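Local coordinates for naphthalene dioxygenase large subunit (Rhodococcus sp., PDB 2B1X), which is the large subunit of a Rieske non-haem iron dioxygenase, carrying an iron-sulfur cluster in one domain and a single iron ion in another, at residues 7-12 / 24-29; 178-183 / 292-297; 274-279 / 286-291. All coordinates share one frame; numbering follows the deposited sequence.

Interaction 1: 7-12 / 24-29; sequences RQTLQK and PAAIIN
Thr-9 and Pro-24 make the tight part of this contact. The methyl CG2 of Thr-9 lies 3.7 Å from Pro-24 CB, and the proline CG sits 4.0 Å from the same Thr-9 CG2. The ring also reaches the helix backbone, with Pro-24 CG 3.6 Å from Thr-9 O. The two side chains run past each other in opposite senses, so they touch along their flanks. The methyl faces Pro-24 because CG2 stands anti to the backbone N (chi1 -70°, measured to OG1). That torsion sets OG1 beside the N, where it bonds to Glu-5 O one turn back in the helix. Ala-26 adds a looser touch, its CB 4.4 Å from Thr-9 CG2. After helix 4-16 the chain passes through short strand 22-24 and enters a 3-10 segment at 25-27, a path that brings Pro-24 and Ala-26 against the helix. Leu-10 and Ile-27 flank the contact without meeting each other. Both rest on Trp-431 of helix 422-436, so the C-terminal helix is the common floor for the two segments. The other side is loose and faces solvent. Gln-8 and Gln-11 are exposed there. Lys-12 is exposed as well, and its NZ forms a salt bridge with Asp-16 on its own helix.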
loop_
_atom_site.group_PDB
_atom_site.type_symbol
_atom_site.label_atom_id
_atom_site.label_comp_id
_atom_site.label_asym_id
_atom_site.label_seq_id
_atom_site.Cartn_x
_atom_site.Cartn_y
_atom_site.Cartn_z
ATOM N N ARG A 7 -27.556 -13.834 -0.144
ATOM C CA ARG A 7 -28.329 -15.038 -0.365
ATOM C C ARG A 7 -29.358 -14.782 -1.467
ATOM O O ARG A 7 -29.421 -15.524 -2.446
ATOM C CB ARG A 7 -29.012 -15.513 0.924
ATOM C CG ARG A 7 -29.825 -16.808 0.739
ATOM C CD ARG A 7 -30.406 -17.406 2.019
ATOM N NE ARG A 7 -29.344 -17.776 2.958
ATOM C CZ ARG A 7 -28.652 -18.925 2.924
ATOM N NH1 ARG A 7 -28.913 -19.847 1.989
ATOM N NH2 ARG A 7 -27.690 -19.152 3.826
ATOM N N GLN A 8 -30.118 -13.704 -1.329
ATOM C CA GLN A 8 -31.189 -13.391 -2.260
ATOM C C GLN A 8 -30.614 -13.140 -3.640
ATOM O O GLN A 8 -31.191 -13.555 -4.652
ATOM C CB GLN A 8 -31.991 -12.186 -1.777
ATOM C CG GLN A 8 -32.997 -12.522 -0.636
ATOM C CD GLN A 8 -33.526 -11.279 0.099
ATOM O OE1 GLN A 8 -33.456 -10.154 -0.420
ATOM N NE2 GLN A 8 -34.060 -11.484 1.315
ATOM N N THR A 9 -29.454 -12.479 -3.679
ATOM C CA THR A 9 -28.781 -12.204 -4.958
ATOM C C THR A 9 -28.390 -13.497 -5.670
ATOM O O THR A 9 -28.541 -13.636 -6.906
ATOM C CB THR A 9 -27.536 -11.334 -4.720
ATOM O OG1 THR A 9 -27.924 -10.014 -4.338
ATOM C CG2 THR A 9 -26.770 -11.105 -6.014
ATOM N N LEU A 10 -27.855 -14.438 -4.903
ATOM C CA LEU A 10 -27.468 -15.710 -5.494
ATOM C C LEU A 10 -28.692 -16.506 -5.950
ATOM O O LEU A 10 -28.663 -17.118 -7.001
ATOM C CB LEU A 10 -26.606 -16.525 -4.523
ATOM C CG LEU A 10 -25.260 -15.879 -4.121
ATOM C CD1 LEU A 10 -24.649 -16.546 -2.863
ATOM C CD2 LEU A 10 -24.310 -15.945 -5.277
ATOM N N GLN A 11 -29.750 -16.504 -5.133
ATOM C CA GLN A 11 -31.006 -17.214 -5.485
ATOM C C GLN A 11 -31.619 -16.653 -6.752
ATOM O O GLN A 11 -32.014 -17.397 -7.640
ATOM C CB GLN A 11 -32.006 -17.205 -4.326
ATOM C CG GLN A 11 -31.596 -18.153 -3.199
ATOM C CD GLN A 11 -32.390 -17.994 -1.920
ATOM O OE1 GLN A 11 -33.062 -16.977 -1.708
ATOM N NE2 GLN A 11 -32.328 -19.005 -1.065
ATOM N N LYS A 12 -31.694 -15.332 -6.829
ATOM C CA LYS A 12 -32.159 -14.670 -8.026
ATOM C C LYS A 12 -31.256 -15.023 -9.231
ATOM O O LYS A 12 -31.744 -15.336 -10.317
ATOM C CB LYS A 12 -32.222 -13.146 -7.795
ATOM C CG LYS A 12 -33.032 -12.430 -8.904
ATOM C CD LYS A 12 -32.605 -10.981 -9.020
ATOM C CE LYS A 12 -33.404 -10.265 -10.055
ATOM N NZ LYS A 12 -32.676 -10.263 -11.348
ATOM N N PRO A 24 -26.273 -11.584 -11.887
ATOM C CA PRO A 24 -26.028 -10.367 -11.096
ATOM C C PRO A 24 -24.581 -9.901 -11.097
ATOM O O PRO A 24 -23.667 -10.684 -10.867
ATOM C CB PRO A 24 -26.404 -10.788 -9.668
ATOM C CG PRO A 24 -27.363 -11.916 -9.859
ATOM C CD PRO A 24 -26.913 -12.634 -11.066
ATOM N N ALA A 25 -24.407 -8.609 -11.327
ATOM C CA ALA A 25 -23.094 -7.975 -11.378
ATOM C C ALA A 25 -22.365 -7.964 -10.054
ATOM O O ALA A 25 -21.144 -7.731 -10.006
ATOM C CB ALA A 25 -23.243 -6.507 -11.928
ATOM N N ALA A 26 -23.105 -8.159 -8.958
ATOM C CA ALA A 26 -22.523 -8.058 -7.640
ATOM C C ALA A 26 -21.488 -9.153 -7.377
ATOM O O ALA A 26 -20.749 -9.070 -6.396
ATOM C CB ALA A 26 -23.602 -8.114 -6.584
ATOM N N ILE A 27 -21.399 -10.150 -8.253
ATOM C CA ILE A 27 -20.490 -11.272 -7.995
ATOM C C ILE A 27 -19.019 -11.008 -8.330
ATOM O O ILE A 27 -18.161 -11.781 -7.912
ATOM C CB ILE A 27 -20.952 -12.546 -8.702
ATOM C CG1 ILE A 27 -20.746 -12.404 -10.215
ATOM C CG2 ILE A 27 -22.392 -12.897 -8.315
ATOM C CD1 ILE A 27 -20.798 -13.715 -10.956
ATOM N N ILE A 28 -18.728 -9.921 -9.040
ATOM C CA ILE A 28 -17.385 -9.677 -9.542
ATOM C C ILE A 28 -16.377 -9.138 -8.513
ATOM O O ILE A 28 -15.270 -9.679 -8.364
ATOM C CB ILE A 28 -17.425 -8.773 -10.817
ATOM C CG1 ILE A 28 -18.096 -9.522 -11.978
ATOM C CG2 ILE A 28 -16.025 -8.357 -11.225
ATOM C CD1 ILE A 28 -18.509 -8.624 -13.115
ATOM N N ASN A 29 -16.748 -8.062 -7.838
ATOM C CA ASN A 29 -15.836 -7.382 -6.928
ATOM C C ASN A 29 -16.586 -6.998 -5.645
ATOM O O ASN A 29 -17.163 -5.915 -5.562
ATOM C CB ASN A 29 -15.270 -6.139 -7.622
ATOM C CG ASN A 29 -14.299 -5.378 -6.759
ATOM O OD1 ASN A 29 -13.969 -5.808 -5.636
ATOM N ND2 ASN A 29 -13.860 -4.216 -7.241
#

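Interaction 2: 178-183 / 292-297; sequences DIVLDR and AFIHGT
Val-180, which meets Ile-294 across the contact, also lays its carbonyl over the guanidinium of Arg-183. Val-180 O sits above the centre of one face of that flat group, 3.8 Å from its plane. Arg-183 NH1 makes a weak bond of 3.3 Å to Ile-179 O, bent to 125° at the hydrogen. The same NH1 packs against the ring of Phe-288 in helix 282-288. Stronger partners lie elsewhere: NE of Arg-183 forms a salt bridge with Glu-343, and NH1 bonds to Asn-306. The arginine therefore folds back over the end of helix 174-181 and ties it to the sheet.

The contact itself is small and apolar. Ile-294 CD1 is the atom that reaches the helix, 3.9 Å from Val-180 CG2. Ile-179 CG2 is more distant, 4.3 Å from the same Ile-294 CD1. In Ile-294, CG1 is anti to the carbonyl carbon (chi1 -62°), and the chain beyond it carries CD1 to the helix. Val-180 and Ile-294 pass each other in opposite directions. All three residues are buried, and Asn-306 of strand 302-309 touches both Val-180 and Ile-294.

Ala-292 and Phe-293 both face Ile-254 in a classic beta bulge at the start of the strand. The side chain of Ile-294 is about 14 Å from the iron ion held by His-216, His-221 and Asp-372. Helix 174-181 here packs against an inner strand of the large antiparallel sheet of the catalytic domain, which belongs to the Bet v 1-like class.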
loop_
_atom_site.group_PDB
_atom_site.type_symbol
_atom_site.label_atom_id
_atom_site.label_comp_id
_atom_site.label_asym_id
_atom_site.label_seq_id
_atom_site.Cartn_x
_atom_site.Cartn_y
_atom_site.Cartn_z
ATOM N N ASP A 178 -7.709 -35.192 -22.497
ATOM C CA ASP A 178 -6.832 -36.161 -23.185
ATOM C C ASP A 178 -6.253 -35.606 -24.484
ATOM O O ASP A 178 -5.090 -35.830 -24.816
ATOM C CB ASP A 178 -7.607 -37.434 -23.551
ATOM C CG ASP A 178 -7.975 -38.270 -22.346
ATOM O OD1 ASP A 178 -7.495 -37.964 -21.212
ATOM O OD2 ASP A 178 -8.758 -39.252 -22.463
ATOM N N ILE A 179 -7.099 -34.912 -25.238
ATOM C CA ILE A 179 -6.725 -34.354 -26.530
ATOM C C ILE A 179 -5.565 -33.359 -26.408
ATOM O O ILE A 179 -4.763 -33.231 -27.313
ATOM C CB ILE A 179 -7.956 -33.710 -27.175
ATOM C CG1 ILE A 179 -8.905 -34.796 -27.711
ATOM C CG2 ILE A 179 -7.558 -32.751 -28.332
ATOM C CD1 ILE A 179 -10.248 -34.269 -28.213
ATOM N N VAL A 180 -5.491 -32.683 -25.270
ATOM C CA VAL A 180 -4.445 -31.708 -24.993
ATOM C C VAL A 180 -3.279 -32.339 -24.204
ATOM O O VAL A 180 -2.129 -32.019 -24.449
ATOM C CB VAL A 180 -5.068 -30.481 -24.256
ATOM C CG1 VAL A 180 -4.113 -29.814 -23.313
ATOM C CG2 VAL A 180 -5.646 -29.478 -25.277
ATOM N N LEU A 181 -3.568 -33.266 -23.300
ATOM C CA LEU A 181 -2.540 -33.757 -22.366
ATOM C C LEU A 181 -1.873 -35.079 -22.742
ATOM O O LEU A 181 -0.758 -35.356 -22.289
ATOM C CB LEU A 181 -3.108 -33.902 -20.953
ATOM C CG LEU A 181 -3.828 -32.713 -20.300
ATOM C CD1 LEU A 181 -4.458 -33.196 -19.027
ATOM C CD2 LEU A 181 -2.897 -31.527 -20.025
ATOM N N ASP A 182 -2.556 -35.902 -23.536
ATOM C CA ASP A 182 -2.143 -37.289 -23.701
ATOM C C ASP A 182 -1.737 -37.682 -25.123
ATOM O O ASP A 182 -1.889 -38.841 -25.513
ATOM C CB ASP A 182 -3.252 -38.230 -23.214
ATOM C CG ASP A 182 -2.717 -39.587 -22.792
ATOM O OD1 ASP A 182 -1.572 -39.664 -22.298
ATOM O OD2 ASP A 182 -3.368 -40.634 -22.945
ATOM N N ARG A 183 -1.213 -36.724 -25.878
ATOM C CA ARG A 183 -0.841 -36.967 -27.267
ATOM C C ARG A 183 0.416 -37.808 -27.443
ATOM O O ARG A 183 0.538 -38.474 -28.434
ATOM C CB ARG A 183 -0.672 -35.637 -28.012
ATOM C CG ARG A 183 -1.942 -34.806 -28.089
ATOM C CD ARG A 183 -1.830 -33.574 -28.950
ATOM N NE ARG A 183 -1.007 -32.516 -28.370
ATOM C CZ ARG A 183 -1.433 -31.282 -28.118
ATOM N NH1 ARG A 183 -2.694 -30.943 -28.350
ATOM N NH2 ARG A 183 -0.601 -30.385 -27.597
ATOM N N ALA A 292 -7.517 -25.518 -34.752
ATOM C CA ALA A 292 -6.599 -24.374 -34.692
ATOM C C ALA A 292 -6.514 -23.751 -33.275
ATOM O O ALA A 292 -5.439 -23.294 -32.838
ATOM C CB ALA A 292 -7.033 -23.309 -35.689
ATOM N N PHE A 293 -7.643 -23.715 -32.572
ATOM C CA PHE A 293 -7.700 -23.182 -31.206
ATOM C C PHE A 293 -8.542 -24.046 -30.296
ATOM O O PHE A 293 -9.647 -24.481 -30.673
ATOM C CB PHE A 293 -8.305 -21.785 -31.162
ATOM C CG PHE A 293 -7.666 -20.832 -32.106
ATOM C CD1 PHE A 293 -8.306 -20.488 -33.292
ATOM C CD2 PHE A 293 -6.431 -20.259 -31.810
ATOM C CE1 PHE A 293 -7.723 -19.604 -34.177
ATOM C CE2 PHE A 293 -5.834 -19.385 -32.709
ATOM C CZ PHE A 293 -6.478 -19.065 -33.894
ATOM N N ILE A 294 -8.019 -24.292 -29.095
ATOM C CA ILE A 294 -8.819 -24.854 -28.021
ATOM C C ILE A 294 -8.623 -23.932 -26.841
ATOM O O ILE A 294 -7.493 -23.619 -26.479
ATOM C CB ILE A 294 -8.328 -26.254 -27.623
ATOM C CG1 ILE A 294 -8.448 -27.241 -28.779
ATOM C CG2 ILE A 294 -9.106 -26.785 -26.426
ATOM C CD1 ILE A 294 -7.550 -28.507 -28.573
ATOM N N HIS A 295 -9.722 -23.554 -26.219
ATOM C CA HIS A 295 -9.687 -22.742 -25.003
ATOM C C HIS A 295 -10.718 -23.299 -24.017
ATOM O O HIS A 295 -11.802 -23.701 -24.432
ATOM C CB HIS A 295 -10.004 -21.287 -25.345
ATOM C CG HIS A 295 -11.348 -21.108 -25.999
ATOM N ND1 HIS A 295 -12.488 -20.797 -25.292
ATOM C CD2 HIS A 295 -11.735 -21.242 -27.292
ATOM C CE1 HIS A 295 -13.517 -20.720 -26.127
ATOM N NE2 HIS A 295 -13.081 -20.966 -27.348
ATOM N N GLY A 296 -10.380 -23.346 -22.724
ATOM C CA GLY A 296 -11.300 -23.890 -21.754
ATOM C C GLY A 296 -10.909 -23.573 -20.331
ATOM O O GLY A 296 -9.815 -23.067 -20.040
ATOM N N THR A 297 -11.826 -23.865 -19.426
ATOM C CA THR A 297 -11.519 -23.702 -18.020
ATOM C C THR A 297 -11.947 -24.960 -17.308
ATOM O O THR A 297 -13.050 -25.476 -17.533
ATOM C CB THR A 297 -12.266 -22.473 -17.464
ATOM O OG1 THR A 297 -11.641 -21.302 -17.995
ATOM C CG2 THR A 297 -12.108 -22.370 -15.946
#

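Interaction 3: 274-279 / 286-291; sequences EELERR and EIFRPT
Leu-276 is the first residue of 274-279 to reach 286-291. Its CG lies between the backbone N and the carbonyl carbon (chi1 81°), a less common choice in a helix. From there the branch CD2 comes to the edge of the Phe-288 ring, near its plane. Leu-276 CD2 is 3.9 Å from Phe-288 CE2 and 4.1 Å from Phe-288 CD2. The two side chains cross at about a right angle. Phe-288 extends toward the leucine with its CG anti to the backbone N (chi1 -172°).

Glu-277 follows, on the exposed side. Its OE2 is 4.5 Å from Arg-289 NH2, too far for a salt bridge, so any attraction is at long range. Arg-289 is already engaged by Glu-286 within its own segment. It holds the carboxylate side-on, with NE of Arg-289 2.9 Å from Glu-286 OE1. NH2 of Arg-289 completes the pair at 2.7 Å from Glu-286 OE2, which lies almost in the guanidinium plane and uses its syn lone pair. Arg-289 NH1 bonds in turn to Glu-264.

Arg-278 and Arg-279 both form salt bridges with Asp-185. Helices 270-279 and 282-288 are successive helices of the catalytic domain, joined by a short link. Ile-287 and Phe-288 pack on Ile-179 of helix 174-181, and Ile-287 also touches Ile-253 of strand 250-254.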
loop_
_atom_site.group_PDB
_atom_site.type_symbol
_atom_site.label_atom_id
_atom_site.label_comp_id
_atom_site.label_asym_id
_atom_site.label_seq_id
_atom_site.Cartn_x
_atom_site.Cartn_y
_atom_site.Cartn_z
ATOM N N GLU A 274 2.174 -39.421 -34.981
ATOM C CA GLU A 274 2.238 -40.876 -34.897
ATOM C C GLU A 274 1.681 -41.371 -33.576
ATOM O O GLU A 274 0.811 -42.247 -33.554
ATOM C CB GLU A 274 3.692 -41.328 -34.974
ATOM C CG GLU A 274 4.121 -42.017 -36.249
ATOM C CD GLU A 274 5.382 -42.856 -36.036
ATOM O OE1 GLU A 274 6.435 -42.279 -35.647
ATOM O OE2 GLU A 274 5.323 -44.093 -36.241
ATOM N N GLU A 275 2.189 -40.795 -32.486
ATOM C CA GLU A 275 1.865 -41.255 -31.140
ATOM C C GLU A 275 0.389 -40.948 -30.820
ATOM O O GLU A 275 -0.331 -41.815 -30.322
ATOM C CB GLU A 275 2.856 -40.675 -30.106
ATOM C CG GLU A 275 4.293 -41.179 -30.331
ATOM C CD GLU A 275 5.318 -40.624 -29.352
ATOM O OE1 GLU A 275 4.954 -39.830 -28.444
ATOM O OE2 GLU A 275 6.502 -41.019 -29.474
ATOM N N LEU A 276 -0.075 -39.745 -31.159
ATOM C CA LEU A 276 -1.441 -39.349 -30.820
ATOM C C LEU A 276 -2.512 -40.207 -31.536
ATOM O O LEU A 276 -3.547 -40.553 -30.968
ATOM C CB LEU A 276 -1.654 -37.832 -31.022
ATOM C CG LEU A 276 -1.939 -37.242 -32.402
ATOM C CD1 LEU A 276 -3.400 -37.430 -32.815
ATOM C CD2 LEU A 276 -1.586 -35.748 -32.413
ATOM N N GLU A 277 -2.236 -40.580 -32.771
ATOM C CA GLU A 277 -3.095 -41.514 -33.508
ATOM C C GLU A 277 -3.226 -42.891 -32.848
ATOM O O GLU A 277 -4.192 -43.618 -33.083
ATOM C CB GLU A 277 -2.592 -41.677 -34.937
ATOM C CG GLU A 277 -2.773 -40.425 -35.780
ATOM C CD GLU A 277 -2.292 -40.562 -37.221
ATOM O OE1 GLU A 277 -1.202 -41.156 -37.469
ATOM O OE2 GLU A 277 -3.014 -40.053 -38.118
ATOM N N ARG A 278 -2.260 -43.222 -32.000
ATOM C CA ARG A 278 -2.239 -44.493 -31.308
ATOM C C ARG A 278 -2.692 -44.333 -29.843
ATOM O O ARG A 278 -3.251 -45.274 -29.267
ATOM C CB ARG A 278 -0.842 -45.109 -31.503
ATOM C CG ARG A 278 -0.238 -45.956 -30.410
ATOM C CD ARG A 278 1.177 -46.415 -30.765
ATOM N NE ARG A 278 2.208 -45.706 -29.995
ATOM C CZ ARG A 278 3.314 -45.175 -30.520
ATOM N NH1 ARG A 278 3.556 -45.235 -31.828
ATOM N NH2 ARG A 278 4.192 -44.581 -29.727
ATOM N N ARG A 279 -2.492 -43.152 -29.255
ATOM C CA ARG A 279 -2.830 -42.937 -27.846
ATOM C C ARG A 279 -4.295 -42.534 -27.636
ATOM O O ARG A 279 -4.900 -42.901 -26.630
ATOM C CB ARG A 279 -1.893 -41.914 -27.209
ATOM C CG ARG A 279 -0.445 -42.345 -27.123
ATOM C CD ARG A 279 0.406 -41.432 -26.268
ATOM N NE ARG A 279 -0.061 -41.375 -24.889
ATOM C CZ ARG A 279 0.332 -42.210 -23.943
ATOM N NH1 ARG A 279 1.196 -43.171 -24.236
ATOM N NH2 ARG A 279 -0.134 -42.088 -22.700
ATOM N N GLU A 286 -10.334 -37.538 -34.586
ATOM C CA GLU A 286 -11.075 -36.766 -35.576
ATOM C C GLU A 286 -11.542 -35.384 -35.088
ATOM O O GLU A 286 -11.625 -34.444 -35.876
ATOM C CB GLU A 286 -12.240 -37.589 -36.172
ATOM C CG GLU A 286 -11.799 -38.770 -37.043
ATOM C CD GLU A 286 -10.663 -38.427 -38.005
ATOM O OE1 GLU A 286 -10.798 -37.443 -38.780
ATOM O OE2 GLU A 286 -9.633 -39.139 -37.978
ATOM N N ILE A 287 -11.848 -35.248 -33.803
ATOM C CA ILE A 287 -12.116 -33.913 -33.250
ATOM C C ILE A 287 -10.852 -33.044 -33.295
ATOM O O ILE A 287 -10.921 -31.859 -33.644
ATOM C CB ILE A 287 -12.730 -34.006 -31.821
ATOM C CG1 ILE A 287 -14.192 -34.467 -31.912
ATOM C CG2 ILE A 287 -12.557 -32.702 -31.049
ATOM C CD1 ILE A 287 -14.808 -34.930 -30.583
ATOM N N PHE A 288 -9.692 -33.634 -32.979
ATOM C CA PHE A 288 -8.444 -32.856 -32.963
ATOM C C PHE A 288 -7.930 -32.517 -34.358
ATOM O O PHE A 288 -7.278 -31.486 -34.556
ATOM C CB PHE A 288 -7.347 -33.573 -32.171
ATOM C CG PHE A 288 -6.103 -32.741 -31.953
ATOM C CD1 PHE A 288 -6.190 -31.444 -31.427
ATOM C CD2 PHE A 288 -4.846 -33.265 -32.232
ATOM C CE1 PHE A 288 -5.037 -30.665 -31.194
ATOM C CE2 PHE A 288 -3.683 -32.499 -32.003
ATOM C CZ PHE A 288 -3.785 -31.192 -31.488
ATOM N N ARG A 289 -8.219 -33.377 -35.332
ATOM C CA ARG A 289 -7.578 -33.277 -36.642
ATOM C C ARG A 289 -7.572 -31.863 -37.297
ATOM O O ARG A 289 -6.522 -31.426 -37.808
ATOM C CB ARG A 289 -8.164 -34.300 -37.605
ATOM C CG ARG A 289 -7.400 -34.425 -38.906
ATOM C CD ARG A 289 -8.056 -35.362 -39.934
ATOM N NE ARG A 289 -8.093 -36.742 -39.444
ATOM C CZ ARG A 289 -7.094 -37.613 -39.568
ATOM N NH1 ARG A 289 -5.968 -37.259 -40.169
ATOM N NH2 ARG A 289 -7.222 -38.841 -39.080
ATOM N N PRO A 290 -8.720 -31.186 -37.332
ATOM C CA PRO A 290 -8.809 -29.856 -37.943
ATOM C C PRO A 290 -8.702 -28.680 -36.936
ATOM O O PRO A 290 -9.056 -27.567 -37.268
ATOM C CB PRO A 290 -10.207 -29.880 -38.556
ATOM C CG PRO A 290 -11.006 -30.742 -37.624
ATOM C CD PRO A 290 -10.044 -31.620 -36.842
ATOM N N THR A 291 -8.205 -28.919 -35.729
ATOM C CA THR A 291 -8.153 -27.858 -34.707
ATOM C C THR A 291 -7.128 -26.771 -35.014
ATOM O O THR A 291 -6.023 -27.071 -35.485
ATOM C CB THR A 291 -7.828 -28.495 -33.355
ATOM O OG1 THR A 291 -8.969 -29.249 -32.921
ATOM C CG2 THR A 291 -7.616 -27.427 -32.250
#

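In the fold
Interaction 1 comes first and closes a short N-terminal loop, bringing the 3-10 segment after strand 22-24 back against helix 4-16. It is finished before the others begin. Interaction 2 then closes a much longer loop, from helix 174-181 to strand 293-298 in the catalytic domain. Interaction 3 is nested inside that loop, near its far end, and joins two successive helices just before the strand. Interactions 2 and 3 touch: Asp-182 OD1 forms a 2.8 Å salt bridge with Arg-279 NH2, and the backbone O of Arg-183 packs on Leu-276. Interactions 1 and 3 lie on opposite sides of the chain's centre, with centres about 42 Å apart.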